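Local coordinates for protein sucrose 6(F)-phosphate phosphorylase (Thermoanaerobacterium thermosaccharolyticum DSM 571, PDB 6S9V) that is a TIM-barrel protein of the alpha-amylase family, built round a closed barrel of eight parallel strands and carrying a separate five-stranded antiparallel sheet, at residues A[154-159]-A[165-170]; A[59-64]-A[103-108]; A[169-174]-A[210-215]; A[180-183]-A[188-191]; A[97-102]-A[191-196]. All coordinates share one frame; numbering follows the deposited sequence.

Contact 1. Residues A[154-159]-A[165-170]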
# COMPACT_ATOMS: atom_id res chain seq x y z
N SER A 154 -16.56 0.91 20.05
CA SER A 154 -16.96 2.27 20.40
C SER A 154 -18.42 2.25 20.81
O SER A 154 -19.21 1.42 20.35
CB SER A 154 -16.76 3.24 19.23
OG SER A 154 -15.39 3.39 18.89
N THR A 155 -18.78 3.21 21.67
CA THR A 155 -20.13 3.31 22.22
C THR A 155 -20.86 4.49 21.59
O THR A 155 -20.31 5.59 21.47
CB THR A 155 -20.06 3.49 23.74
OG1 THR A 155 -19.34 2.39 24.31
CG2 THR A 155 -21.47 3.54 24.35
N PHE A 156 -22.10 4.25 21.18
CA PHE A 156 -22.93 5.26 20.56
C PHE A 156 -24.30 5.27 21.23
O PHE A 156 -24.74 4.27 21.80
CB PHE A 156 -23.09 5.03 19.06
CG PHE A 156 -21.79 5.06 18.31
CD1 PHE A 156 -21.30 6.24 17.79
CD2 PHE A 156 -21.06 3.90 18.12
CE1 PHE A 156 -20.12 6.27 17.09
CE2 PHE A 156 -19.87 3.92 17.44
CZ PHE A 156 -19.40 5.10 16.92
N LYS A 157 -24.97 6.41 21.12
CA LYS A 157 -26.31 6.59 21.68
C LYS A 157 -27.33 6.40 20.57
O LYS A 157 -27.25 7.05 19.53
CB LYS A 157 -26.44 7.99 22.29
CG LYS A 157 -27.79 8.29 22.92
CD LYS A 157 -27.90 9.78 23.27
CE LYS A 157 -29.20 10.10 23.99
NZ LYS A 157 -29.27 11.53 24.40
N ILE A 158 -28.27 5.48 20.78
CA ILE A 158 -29.35 5.29 19.82
C ILE A 158 -30.40 6.37 20.10
O ILE A 158 -30.90 6.49 21.22
CB ILE A 158 -29.95 3.89 19.93
CG1 ILE A 158 -28.86 2.82 19.75
CG2 ILE A 158 -31.03 3.69 18.87
CD1 ILE A 158 -28.03 2.97 18.48
N GLU A 159 -30.73 7.15 19.08
CA GLU A 159 -31.55 8.33 19.29
C GLU A 159 -32.95 7.95 19.75
O GLU A 159 -33.45 8.48 20.75
CB GLU A 159 -31.59 9.17 18.01
CG GLU A 159 -32.15 10.58 18.18
CD GLU A 159 -33.59 10.73 17.72
OE1 GLU A 159 -34.02 9.95 16.84
OE2 GLU A 159 -34.28 11.63 18.23
N GLU A 165 -25.19 1.71 22.81
CA GLU A 165 -24.89 0.54 22.00
C GLU A 165 -23.42 0.55 21.61
O GLU A 165 -22.91 1.58 21.15
CB GLU A 165 -25.75 0.46 20.74
CG GLU A 165 -25.58 -0.85 19.98
CD GLU A 165 -26.83 -1.72 20.02
OE1 GLU A 165 -27.92 -1.21 19.68
OE2 GLU A 165 -26.71 -2.91 20.38
N LYS A 166 -22.77 -0.58 21.77
CA LYS A 166 -21.39 -0.76 21.35
C LYS A 166 -21.35 -1.48 20.01
O LYS A 166 -22.11 -2.42 19.78
CB LYS A 166 -20.61 -1.56 22.39
CG LYS A 166 -20.41 -0.83 23.70
CD LYS A 166 -19.60 -1.66 24.68
CE LYS A 166 -19.13 -0.83 25.86
NZ LYS A 166 -20.19 -0.65 26.86
N VAL A 167 -20.49 -1.00 19.12
CA VAL A 167 -20.23 -1.65 17.84
C VAL A 167 -18.72 -1.75 17.66
O VAL A 167 -17.95 -0.94 18.18
CB VAL A 167 -20.87 -0.92 16.64
CG1 VAL A 167 -22.37 -0.84 16.80
CG2 VAL A 167 -20.26 0.46 16.48
N TRP A 168 -18.30 -2.76 16.90
CA TRP A 168 -16.88 -3.00 16.70
C TRP A 168 -16.27 -1.88 15.86
O TRP A 168 -16.81 -1.48 14.82
CB TRP A 168 -16.69 -4.35 16.02
CG TRP A 168 -15.42 -5.04 16.39
CD1 TRP A 168 -14.27 -5.10 15.66
CD2 TRP A 168 -15.16 -5.72 17.62
NE1 TRP A 168 -13.31 -5.81 16.35
CE2 TRP A 168 -13.83 -6.20 17.56
CE3 TRP A 168 -15.92 -5.99 18.76
CZ2 TRP A 168 -13.25 -6.93 18.59
CZ3 TRP A 168 -15.34 -6.72 19.79
CH2 TRP A 168 -14.02 -7.18 19.70
N THR A 169 -15.11 -1.38 16.32
CA THR A 169 -14.35 -0.36 15.60
C THR A 169 -12.88 -0.73 15.80
O THR A 169 -12.29 -0.41 16.84
CB THR A 169 -14.66 1.05 16.10
OG1 THR A 169 -14.33 1.17 17.50
CG2 THR A 169 -16.14 1.36 15.92
N THR A 170 -12.31 -1.42 14.81
CA THR A 170 -10.91 -1.85 14.90
C THR A 170 -9.97 -0.65 14.94
O THR A 170 -8.97 -0.67 15.67
CB THR A 170 -10.57 -2.74 13.70
OG1 THR A 170 -11.31 -3.96 13.78
CG2 THR A 170 -9.08 -3.06 13.67
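Ser154 to Phe156 pair with Glu165 to Val167 in an antiparallel beta hairpin of strands 153-157 and 164-168. Ser154 with Val167 and Phe156 with Glu165 are hydrogen-bonded pairs, each held in both directions; Thr155 with Lys166 is the non-hydrogen-bonded pair between them. At that pair Thr155 CA and Lys166 CA are 4.3 Å apart, and the two side chains lie alongside each other on the partly exposed face. Lys166 CG and CE pass Thr155 OG1 at 3.4 and 3.6 Å, the aliphatic stem packing beside the hydroxyl.

Ser154, Phe156, Glu165 and Val167 occupy the other face, which helix 107-115 covers. With CG beside its own backbone N (chi1 -61°), Phe156 crosses Val167 at about a right angle, and Val167 CG2 comes obliquely to the ring, 3.6 Å from CE2. A large apolar ring suits this buried place between Val167, Ile180 and Leu113, where it also meets Phe109 edge-to-face. Glu165 rests its stem against Ile158, CB lying 4.0 Å from Ile158 CG1, while its carboxylate forms a salt bridge with Arg117.

At the end of the paired stretch Thr169, just past the strand, meets Ser154 hydroxyl to hydroxyl. Thr169 holds OG1 between its backbone N and carbonyl carbon (chi1 60°), which brings it 2.8 Å from Ser154 OG in a hydrogen bond; Ser154 OG is also bonded to Ser177 N.

Contact 2. Residues A[59-64]-A[103-108]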
# COMPACT_ATOMS: atom_id res chain seq x y z
N PRO A 59 -15.66 11.03 -0.30
CA PRO A 59 -15.94 11.80 0.92
C PRO A 59 -15.67 10.95 2.14
O PRO A 59 -16.09 9.79 2.21
CB PRO A 59 -17.43 12.16 0.79
CG PRO A 59 -17.76 11.96 -0.64
CD PRO A 59 -16.86 10.88 -1.15
N SER A 60 -14.94 11.51 3.10
CA SER A 60 -14.44 10.75 4.23
C SER A 60 -14.47 11.60 5.48
O SER A 60 -14.25 12.81 5.43
CB SER A 60 -13.02 10.25 3.95
OG SER A 60 -12.42 9.63 5.07
N SER A 61 -14.71 10.96 6.62
CA SER A 61 -14.82 11.68 7.88
C SER A 61 -13.58 11.55 8.77
O SER A 61 -13.63 11.95 9.95
CB SER A 61 -16.05 11.22 8.65
OG SER A 61 -15.90 9.90 9.15
N GLY A 62 -12.48 11.02 8.26
CA GLY A 62 -11.25 10.94 9.03
C GLY A 62 -10.24 10.05 8.35
O GLY A 62 -10.51 9.41 7.33
N ASP A 63 -9.03 10.02 8.94
CA ASP A 63 -7.97 9.10 8.53
C ASP A 63 -7.58 9.32 7.07
O ASP A 63 -7.31 8.38 6.32
CB ASP A 63 -8.41 7.65 8.77
CG ASP A 63 -7.24 6.69 8.95
OD1 ASP A 63 -6.12 7.16 9.23
OD2 ASP A 63 -7.44 5.46 8.80
N ARG A 64 -7.56 10.59 6.67
CA ARG A 64 -7.24 11.05 5.32
C ARG A 64 -7.74 10.08 4.25
O ARG A 64 -6.95 9.51 3.50
CB ARG A 64 -5.73 11.30 5.17
CG ARG A 64 -5.42 12.06 3.89
CD ARG A 64 -4.03 12.69 3.84
NE ARG A 64 -3.89 13.38 2.57
CZ ARG A 64 -2.82 14.05 2.16
NH1 ARG A 64 -1.76 14.16 2.95
NH2 ARG A 64 -2.83 14.61 0.96
N SER A 103 -17.47 4.95 7.18
CA SER A 103 -17.63 6.11 8.05
C SER A 103 -18.88 5.98 8.91
O SER A 103 -19.94 5.54 8.45
CB SER A 103 -17.73 7.38 7.22
OG SER A 103 -17.98 8.50 8.05
N ARG A 104 -18.78 6.41 10.17
CA ARG A 104 -19.97 6.55 11.00
C ARG A 104 -20.93 7.59 10.43
O ARG A 104 -22.10 7.63 10.82
CB ARG A 104 -19.60 6.94 12.43
CG ARG A 104 -18.94 8.31 12.52
CD ARG A 104 -18.80 8.79 13.95
NE ARG A 104 -20.10 9.05 14.56
CZ ARG A 104 -20.27 9.56 15.78
NH1 ARG A 104 -19.22 9.88 16.53
NH2 ARG A 104 -21.49 9.76 16.25
N ARG A 105 -20.44 8.45 9.53
CA ARG A 105 -21.30 9.47 8.95
C ARG A 105 -21.97 9.00 7.66
O ARG A 105 -22.66 9.79 7.02
CB ARG A 105 -20.51 10.76 8.68
CG ARG A 105 -19.61 11.20 9.81
CD ARG A 105 -20.35 11.59 11.10
NE ARG A 105 -19.38 11.81 12.18
CZ ARG A 105 -19.69 12.23 13.41
NH1 ARG A 105 -20.94 12.47 13.76
NH2 ARG A 105 -18.72 12.40 14.30
N SER A 106 -21.77 7.75 7.27
CA SER A 106 -22.52 7.20 6.15
C SER A 106 -24.00 7.10 6.50
O SER A 106 -24.38 7.00 7.67
CB SER A 106 -21.97 5.82 5.77
OG SER A 106 -22.13 4.91 6.84
N ILE A 107 -24.85 7.11 5.46
CA ILE A 107 -26.28 6.99 5.69
C ILE A 107 -26.58 5.69 6.43
O ILE A 107 -27.45 5.64 7.30
CB ILE A 107 -27.05 7.08 4.36
CG1 ILE A 107 -28.56 7.13 4.62
CG2 ILE A 107 -26.69 5.89 3.45
CD1 ILE A 107 -29.40 7.33 3.36
N TYR A 108 -25.82 4.64 6.13
CA TYR A 108 -26.08 3.33 6.73
C TYR A 108 -25.96 3.40 8.24
O TYR A 108 -26.85 2.97 8.98
CB TYR A 108 -25.11 2.30 6.16
CG TYR A 108 -25.00 2.35 4.66
CD1 TYR A 108 -26.05 1.95 3.85
CD2 TYR A 108 -23.86 2.85 4.05
CE1 TYR A 108 -25.95 2.02 2.47
CE2 TYR A 108 -23.75 2.93 2.67
CZ TYR A 108 -24.81 2.51 1.89
OH TYR A 108 -24.71 2.59 0.52
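Ser61 is hydrogen-bonded to the serine of an ST turn: Ser103 OG donates to Ser61 OG at 2.7 Å while accepting from Arg105 N, two residues on, at 2.9 Å. Because OG stands opposite its own backbone N (chi1 176°), it points forward along the chain to that amide as well as across to Ser61. Ser61 OG is also bonded to Glu178 OE1; a short hydroxyl suits this place because it can accept from Ser103 and still meet the carboxylate. Glu178 holds Arg105 too, through a salt bridge from NH2, and the aliphatic Arg105 CG packs 3.7 Å from Ser61 CB.

In the alpha-amylase family fold this joins the loop after barrel strand 51-54 to the bend between strand 101-103 and helix 107-115. The bend is a type I turn from Ser103 to Ser106, and Ser106 is the N-cap residue of the helix. Ser103 O receives two bonds, from Ser106 N and from Ser106 OG, the latter 2.8 Å long. Serine suits both ends of the turn, being short enough to bond close to the main chain. A bound hexaethylene glycol, probably from the crystallisation liquor, comes within about 3 Å of the Ser61 side chain.

Contact 3. Residues A[169-174]-A[210-215]. With SO4 (sulfate ion), chain I; SO4 (sulfate ion), chain D.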
# COMPACT_ATOMS: atom_id res chain seq x y z
N THR A 169 -15.11 -1.38 16.32
CA THR A 169 -14.35 -0.36 15.60
C THR A 169 -12.88 -0.73 15.80
O THR A 169 -12.29 -0.41 16.84
CB THR A 169 -14.66 1.05 16.10
OG1 THR A 169 -14.33 1.17 17.50
CG2 THR A 169 -16.14 1.36 15.92
N THR A 170 -12.31 -1.42 14.81
CA THR A 170 -10.91 -1.85 14.90
C THR A 170 -9.97 -0.65 14.94
O THR A 170 -8.97 -0.67 15.67
CB THR A 170 -10.57 -2.74 13.70
OG1 THR A 170 -11.31 -3.96 13.78
CG2 THR A 170 -9.08 -3.06 13.67
N PHE A 171 -10.25 0.38 14.15
CA PHE A 171 -9.40 1.54 14.01
C PHE A 171 -10.13 2.80 14.47
O PHE A 171 -11.36 2.84 14.53
CB PHE A 171 -8.96 1.74 12.55
CG PHE A 171 -8.26 0.56 11.97
CD1 PHE A 171 -6.92 0.34 12.24
CD2 PHE A 171 -8.93 -0.33 11.14
CE1 PHE A 171 -6.26 -0.73 11.70
CE2 PHE A 171 -8.27 -1.42 10.60
CZ PHE A 171 -6.94 -1.63 10.89
N GLY A 172 -9.35 3.83 14.76
CA GLY A 172 -9.93 5.12 15.07
C GLY A 172 -9.13 5.85 16.12
O GLY A 172 -8.98 5.37 17.24
N LYS A 173 -8.62 7.02 15.76
CA LYS A 173 -7.85 7.84 16.68
C LYS A 173 -8.74 8.63 17.63
O LYS A 173 -8.26 9.08 18.67
CB LYS A 173 -6.94 8.78 15.90
CG LYS A 173 -5.90 8.06 15.05
CD LYS A 173 -5.01 9.05 14.31
CE LYS A 173 -3.73 8.40 13.80
NZ LYS A 173 -3.99 7.24 12.91
N THR A 174 -10.01 8.82 17.28
CA THR A 174 -10.97 9.44 18.17
C THR A 174 -11.80 8.35 18.85
O THR A 174 -11.88 7.22 18.38
CB THR A 174 -11.91 10.40 17.43
OG1 THR A 174 -12.74 9.67 16.51
CG2 THR A 174 -11.12 11.43 16.66
N LEU A 210 -7.60 -4.02 -1.43
CA LEU A 210 -8.44 -4.37 -0.28
C LEU A 210 -7.75 -3.89 0.99
O LEU A 210 -6.88 -4.57 1.54
CB LEU A 210 -8.70 -5.87 -0.24
CG LEU A 210 -9.46 -6.46 -1.43
CD1 LEU A 210 -9.90 -7.87 -1.11
CD2 LEU A 210 -10.66 -5.62 -1.83
N ASP A 211 -8.17 -2.73 1.48
CA ASP A 211 -7.56 -2.13 2.66
C ASP A 211 -7.90 -2.95 3.90
O ASP A 211 -9.05 -3.33 4.12
CB ASP A 211 -8.07 -0.70 2.82
CG ASP A 211 -7.59 -0.06 4.11
OD1 ASP A 211 -6.37 0.17 4.23
OD2 ASP A 211 -8.43 0.23 4.98
N ALA A 212 -6.88 -3.22 4.72
CA ALA A 212 -7.06 -3.83 6.03
C ALA A 212 -7.85 -5.14 5.93
O ALA A 212 -8.58 -5.51 6.84
CB ALA A 212 -7.76 -2.86 7.00
N VAL A 213 -7.67 -5.87 4.83
CA VAL A 213 -8.48 -7.06 4.61
C VAL A 213 -8.22 -8.09 5.71
O VAL A 213 -9.11 -8.87 6.06
CB VAL A 213 -8.21 -7.64 3.21
CG1 VAL A 213 -6.79 -8.18 3.09
CG2 VAL A 213 -9.24 -8.73 2.88
N GLY A 214 -7.03 -8.08 6.30
CA GLY A 214 -6.73 -9.06 7.34
C GLY A 214 -7.63 -8.97 8.55
O GLY A 214 -7.68 -9.92 9.34
N TYR A 215 -8.35 -7.86 8.72
CA TYR A 215 -9.15 -7.63 9.91
C TYR A 215 -10.62 -8.02 9.77
O TYR A 215 -11.36 -7.91 10.75
CB TYR A 215 -9.06 -6.16 10.32
CG TYR A 215 -7.67 -5.77 10.75
CD1 TYR A 215 -7.26 -5.95 12.06
CD2 TYR A 215 -6.76 -5.26 9.83
CE1 TYR A 215 -6.00 -5.61 12.46
CE2 TYR A 215 -5.48 -4.93 10.23
CZ TYR A 215 -5.11 -5.10 11.54
OH TYR A 215 -3.84 -4.77 11.96
S SO4 I . -3.13 7.12 9.52
O1 SO4 I . -4.01 6.36 10.40
O2 SO4 I . -2.35 6.18 8.71
O3 SO4 I . -2.24 7.96 10.31
O4 SO4 I . -3.92 7.97 8.63
S SO4 D . -2.02 -2.17 10.03
O1 SO4 D . -2.17 -3.63 10.03
O2 SO4 D . -2.20 -1.63 11.37
O3 SO4 D . -0.68 -1.85 9.55
O4 SO4 D . -3.02 -1.56 9.16
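The rings of Phe171 and Tyr215 meet edge-to-face: Phe171 turns its edge to one face of Tyr215, the planes inclined at 75° and the centroids 5.1 Å apart. Phe171 CZ leads, 3.7 Å from Tyr215 CE2 and displaced toward the rim of the tyrosine ring. One face of Phe171 carries the methyl CG2 of its neighbour Thr170, which also touches Tyr215 CD1 at 3.8 Å. Ala212, third in a type II turn, brings CB obliquely to Phe171 CE2, at 3.9 Å; alanine suits because its lone methyl fits against this ring.

At the edge of the Tyr215 ring, in its plane, lie Ala212 O and O1 of a sulfate ion, whose O2 lies at the Phe171 edge, near its plane. Tyr215 OH donates to O1 at 2.8 Å, and Arg148 and His358 bind the same ion. Lys173 gives NZ to O1 of a second sulfate at 2.7 Å. Both ions probably come from the crystallisation liquor, as does a BTB molecule about 3 Å from Phe171 and bonded to Asp211, consistent with a pocket.

The contact brings the loop between strands 164-168 and 179-181 over the C-terminal end of barrel strand 207-210, the end where TIM barrels carry their active sites. The ring of His101, in strand 101-103, meets that of Phe171, planes at about 70°, and Phe225 meets Tyr215 edge-to-face.

Contact 4. Residues A[180-183]-A[188-191]; sequences IDLD and LVRE
Leaving strand 179-181, the chain passes Leu182 and Asp183 and turns within a few residues into helix 187-202, so that Asp183 CA and Val189 CA stand 6.5 Å apart. Val189 carries the whole contact from the helix side. A chi1 of 168° swings its CG1 away from the backbone N and its CG2 away from the carbonyl carbon, and the fork so formed faces the carbonyl oxygen of Asp183. That oxygen sits 3.0 Å from Val189 CG2 and 3.2 Å from Val189 CB, with CG1 a little farther off at 3.6 Å. The methyl fork is thus packed tightly against a peptide oxygen at this point. From the same segment Leu182 adds its CB, 4.1 Å from Val189 CG1. A branched, compact valine suits this spot because its two methyls branch at CB and so meet the Asp183 carbonyl close to the helix backbone.

The carboxylate of Asp183 turns to other partners: OD1 accepts from Asn185 N, within the turn that leads into the helix, and OD2 forms a salt bridge with Lys130. Arg190, next to Val189, bonds through NE to Val184 O and makes a cation-pi contact with Trp237, tying the first turns of the helix to both the connection and helix 230-244.

Strand 179-181 pairs on one side with strand 101-103, and Leu182 continues that pairing by a backbone bond to Asn100. The contact therefore lies where the excursion after barrel strand 92-97 returns to helix 187-202, which leads on to barrel strand 207-210.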
# COMPACT_ATOMS: atom_id res chain seq x y z
N ILE A 180 -16.46 2.54 11.43
CA ILE A 180 -17.31 1.47 11.94
C ILE A 180 -17.05 0.21 11.13
O ILE A 180 -17.17 0.23 9.90
CB ILE A 180 -18.80 1.84 11.89
CG1 ILE A 180 -19.05 3.22 12.51
CG2 ILE A 180 -19.62 0.76 12.58
CD1 ILE A 180 -18.51 3.39 13.91
N ASP A 181 -16.73 -0.89 11.80
CA ASP A 181 -16.44 -2.13 11.09
C ASP A 181 -17.70 -2.67 10.42
O ASP A 181 -18.80 -2.62 10.99
CB ASP A 181 -15.86 -3.19 12.04
CG ASP A 181 -14.39 -2.97 12.34
OD1 ASP A 181 -13.98 -1.80 12.51
OD2 ASP A 181 -13.64 -3.97 12.44
N LEU A 182 -17.52 -3.18 9.21
CA LEU A 182 -18.58 -3.85 8.47
C LEU A 182 -18.60 -5.34 8.80
O LEU A 182 -17.55 -5.95 9.01
CB LEU A 182 -18.38 -3.67 6.96
CG LEU A 182 -18.45 -2.24 6.42
CD1 LEU A 182 -17.93 -2.19 4.99
CD2 LEU A 182 -19.87 -1.74 6.50
N ASP A 183 -19.80 -5.91 8.85
CA ASP A 183 -19.96 -7.35 9.04
C ASP A 183 -19.98 -8.00 7.66
O ASP A 183 -20.99 -7.96 6.96
CB ASP A 183 -21.24 -7.65 9.82
CG ASP A 183 -21.43 -9.13 10.08
OD1 ASP A 183 -20.60 -9.94 9.61
OD2 ASP A 183 -22.41 -9.49 10.76
N LEU A 188 -26.24 -7.80 3.42
CA LEU A 188 -26.31 -6.38 3.08
C LEU A 188 -24.93 -5.81 2.78
O LEU A 188 -24.79 -4.96 1.89
CB LEU A 188 -26.95 -5.61 4.23
CG LEU A 188 -28.41 -5.94 4.54
CD1 LEU A 188 -28.86 -5.15 5.76
CD2 LEU A 188 -29.32 -5.66 3.34
N VAL A 189 -23.91 -6.25 3.52
CA VAL A 189 -22.55 -5.77 3.27
C VAL A 189 -22.03 -6.31 1.94
O VAL A 189 -21.36 -5.60 1.19
CB VAL A 189 -21.63 -6.17 4.43
CG1 VAL A 189 -20.17 -5.94 4.04
CG2 VAL A 189 -21.99 -5.39 5.68
N ARG A 190 -22.33 -7.57 1.63
CA ARG A 190 -21.84 -8.10 0.36
C ARG A 190 -22.50 -7.38 -0.81
O ARG A 190 -21.83 -7.10 -1.81
CB ARG A 190 -22.08 -9.61 0.30
CG ARG A 190 -21.27 -10.31 1.38
CD ARG A 190 -21.10 -11.79 1.17
NE ARG A 190 -20.09 -12.28 2.11
CZ ARG A 190 -19.41 -13.41 1.98
NH1 ARG A 190 -19.61 -14.21 0.94
NH2 ARG A 190 -18.51 -13.75 2.90
N GLU A 191 -23.79 -7.04 -0.68
CA GLU A 191 -24.45 -6.24 -1.70
C GLU A 191 -23.80 -4.87 -1.82
O GLU A 191 -23.61 -4.35 -2.93
CB GLU A 191 -25.94 -6.08 -1.35
CG GLU A 191 -26.77 -7.34 -1.48
CD GLU A 191 -28.20 -7.14 -0.98
OE1 GLU A 191 -28.45 -6.16 -0.25
OE2 GLU A 191 -29.07 -7.97 -1.32

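Contact 5. Residues A[97-102]-A[191-196]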
# COMPACT_ATOMS: atom_id res chain seq x y z
N LEU A 97 -10.79 -0.22 -1.78
CA LEU A 97 -12.06 -0.63 -1.21
C LEU A 97 -11.83 -0.91 0.27
O LEU A 97 -11.00 -1.76 0.62
CB LEU A 97 -12.61 -1.87 -1.92
CG LEU A 97 -13.91 -2.45 -1.36
CD1 LEU A 97 -15.01 -1.38 -1.40
CD2 LEU A 97 -14.32 -3.69 -2.14
N MET A 98 -12.51 -0.17 1.13
CA MET A 98 -12.36 -0.35 2.58
C MET A 98 -13.29 -1.48 3.01
O MET A 98 -14.38 -1.28 3.55
CB MET A 98 -12.64 0.95 3.32
CG MET A 98 -11.39 1.85 3.47
SD MET A 98 -10.48 2.28 1.94
CE MET A 98 -11.63 3.41 1.15
N VAL A 99 -12.83 -2.71 2.76
CA VAL A 99 -13.67 -3.86 3.05
C VAL A 99 -13.93 -4.01 4.55
O VAL A 99 -14.88 -4.70 4.93
CB VAL A 99 -13.07 -5.18 2.52
CG1 VAL A 99 -13.10 -5.22 1.00
CG2 VAL A 99 -11.65 -5.38 3.04
N ASN A 100 -13.12 -3.38 5.40
CA ASN A 100 -13.25 -3.60 6.84
C ASN A 100 -14.17 -2.61 7.53
O ASN A 100 -14.74 -2.95 8.57
CB ASN A 100 -11.87 -3.55 7.52
CG ASN A 100 -11.93 -3.90 9.00
OD1 ASN A 100 -12.22 -5.04 9.37
ND2 ASN A 100 -11.64 -2.93 9.86
N HIS A 101 -14.33 -1.40 7.00
CA HIS A 101 -15.03 -0.37 7.76
C HIS A 101 -15.56 0.73 6.85
O HIS A 101 -15.10 0.91 5.71
CB HIS A 101 -14.13 0.24 8.84
CG HIS A 101 -12.78 0.65 8.34
ND1 HIS A 101 -11.64 -0.08 8.57
CD2 HIS A 101 -12.40 1.73 7.61
CE1 HIS A 101 -10.61 0.52 8.00
NE2 HIS A 101 -11.04 1.63 7.42
N VAL A 102 -16.54 1.47 7.38
CA VAL A 102 -17.19 2.59 6.70
C VAL A 102 -17.35 3.73 7.70
O VAL A 102 -17.35 3.52 8.92
CB VAL A 102 -18.56 2.15 6.12
CG1 VAL A 102 -19.56 1.89 7.24
CG2 VAL A 102 -19.09 3.18 5.13
N GLU A 191 -23.79 -7.04 -0.68
CA GLU A 191 -24.45 -6.24 -1.70
C GLU A 191 -23.80 -4.87 -1.82
O GLU A 191 -23.61 -4.35 -2.93
CB GLU A 191 -25.94 -6.08 -1.35
CG GLU A 191 -26.77 -7.34 -1.48
CD GLU A 191 -28.20 -7.14 -0.98
OE1 GLU A 191 -28.45 -6.16 -0.25
OE2 GLU A 191 -29.07 -7.97 -1.32
N PHE A 192 -23.48 -4.26 -0.68
CA PHE A 192 -22.81 -2.96 -0.65
C PHE A 192 -21.47 -3.02 -1.37
O PHE A 192 -21.17 -2.17 -2.22
CB PHE A 192 -22.64 -2.52 0.80
CG PHE A 192 -21.81 -1.29 0.99
CD1 PHE A 192 -22.32 -0.04 0.69
CD2 PHE A 192 -20.52 -1.37 1.49
CE1 PHE A 192 -21.56 1.11 0.87
CE2 PHE A 192 -19.76 -0.23 1.68
CZ PHE A 192 -20.29 1.00 1.37
N LEU A 193 -20.65 -4.02 -1.06
CA LEU A 193 -19.35 -4.14 -1.70
C LEU A 193 -19.50 -4.39 -3.20
O LEU A 193 -18.74 -3.85 -4.00
CB LEU A 193 -18.53 -5.24 -1.04
CG LEU A 193 -18.21 -5.06 0.45
CD1 LEU A 193 -17.44 -6.26 0.97
CD2 LEU A 193 -17.43 -3.78 0.70
N LEU A 194 -20.47 -5.23 -3.58
CA LEU A 194 -20.72 -5.47 -5.00
C LEU A 194 -21.08 -4.18 -5.73
O LEU A 194 -20.68 -3.98 -6.88
CB LEU A 194 -21.86 -6.48 -5.17
CG LEU A 194 -21.59 -7.95 -4.85
CD1 LEU A 194 -22.75 -8.79 -5.38
CD2 LEU A 194 -20.29 -8.40 -5.46
N GLU A 195 -21.87 -3.32 -5.09
CA GLU A 195 -22.23 -2.05 -5.71
C GLU A 195 -21.01 -1.16 -5.92
O GLU A 195 -20.96 -0.41 -6.90
CB GLU A 195 -23.28 -1.33 -4.86
CG GLU A 195 -23.71 0.02 -5.42
CD GLU A 195 -24.27 -0.07 -6.82
OE1 GLU A 195 -24.86 -1.11 -7.17
OE2 GLU A 195 -24.09 0.90 -7.60
N VAL A 196 -20.02 -1.25 -5.03
CA VAL A 196 -18.81 -0.46 -5.22
C VAL A 196 -18.01 -0.99 -6.40
O VAL A 196 -17.53 -0.21 -7.23
CB VAL A 196 -17.97 -0.45 -3.93
CG1 VAL A 196 -16.70 0.39 -4.14
CG2 VAL A 196 -18.78 0.10 -2.77
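Leu97 reaches out over helix 187-202 and overlaps Val196 and Leu193 with a single methyl. CD1 lies 3.7 Å from Val196 CG1 and 4.0 Å from Leu193 CD2, crossing both side chains at a slant. The first torsion is fully extended (chi1 177°), carrying the leucine away from the barrel strand and toward the helix. Leu193 and Val196 are three residues apart, hence on one face of the helix, and the leucine methyl rests between them. Val99 adds a looser touch, CG1 to Leu193 CD1 at 4.5 Å. Aliphatic residues suit this wholly buried seam, because their branches mesh without polar atoms needing partners.

Past Leu97 the chain bends sharply: Met98 is the centre of an inverse gamma turn, closed by a weak bond from Val99 N to Leu97 O. Beyond Val99 the chain turns polar. There Asn100 ND2 donates to His101 ND1 at 3.1 Å with an N-H...N angle of 160°, lying in the plane of the imidazole, which favours one rotation of the ring. His101 NE2 makes weak bonds to Phe66 O and to a molecule probably from the crystallisation liquor, 2-[bis-(2-hydroxy-ethyl)-amino]-2-hydroxymethyl-propane-1,3-diol.

Strand 92-97, helix 187-202 and strand 207-210 form a beta-alpha-beta unit of the TIM barrel, with a long excursion inserted between the first strand and the helix. Leu97 also packs on Val208 of the neighbouring barrel strand, while Phe234 of helix 230-244 touches both Val99 and Leu193.

In the fold
All five contacts lie on one side of the chain's centre, their own centres 7 to 20 Å apart. Contacts 4 and 5 are nearest neighbours: they share helix 187-202 and reach adjacent strands, 179-181 and 101-103, of one small sheet. Contact 1 is the hairpin farthest out and lies inside the chain loop closed by contact 5; its strand 164-168 runs on into contact 3 through Thr169 and Thr170. Contact 2 precedes contact 1 in sequence and alternates with contact 5. Contact 1 builds the excursion between barrel strand 92-97 and helix 187-202, probably corresponding to domain B of the family; contacts 2 to 5 join it, its flanking loops and that helix to one another and to the barrel.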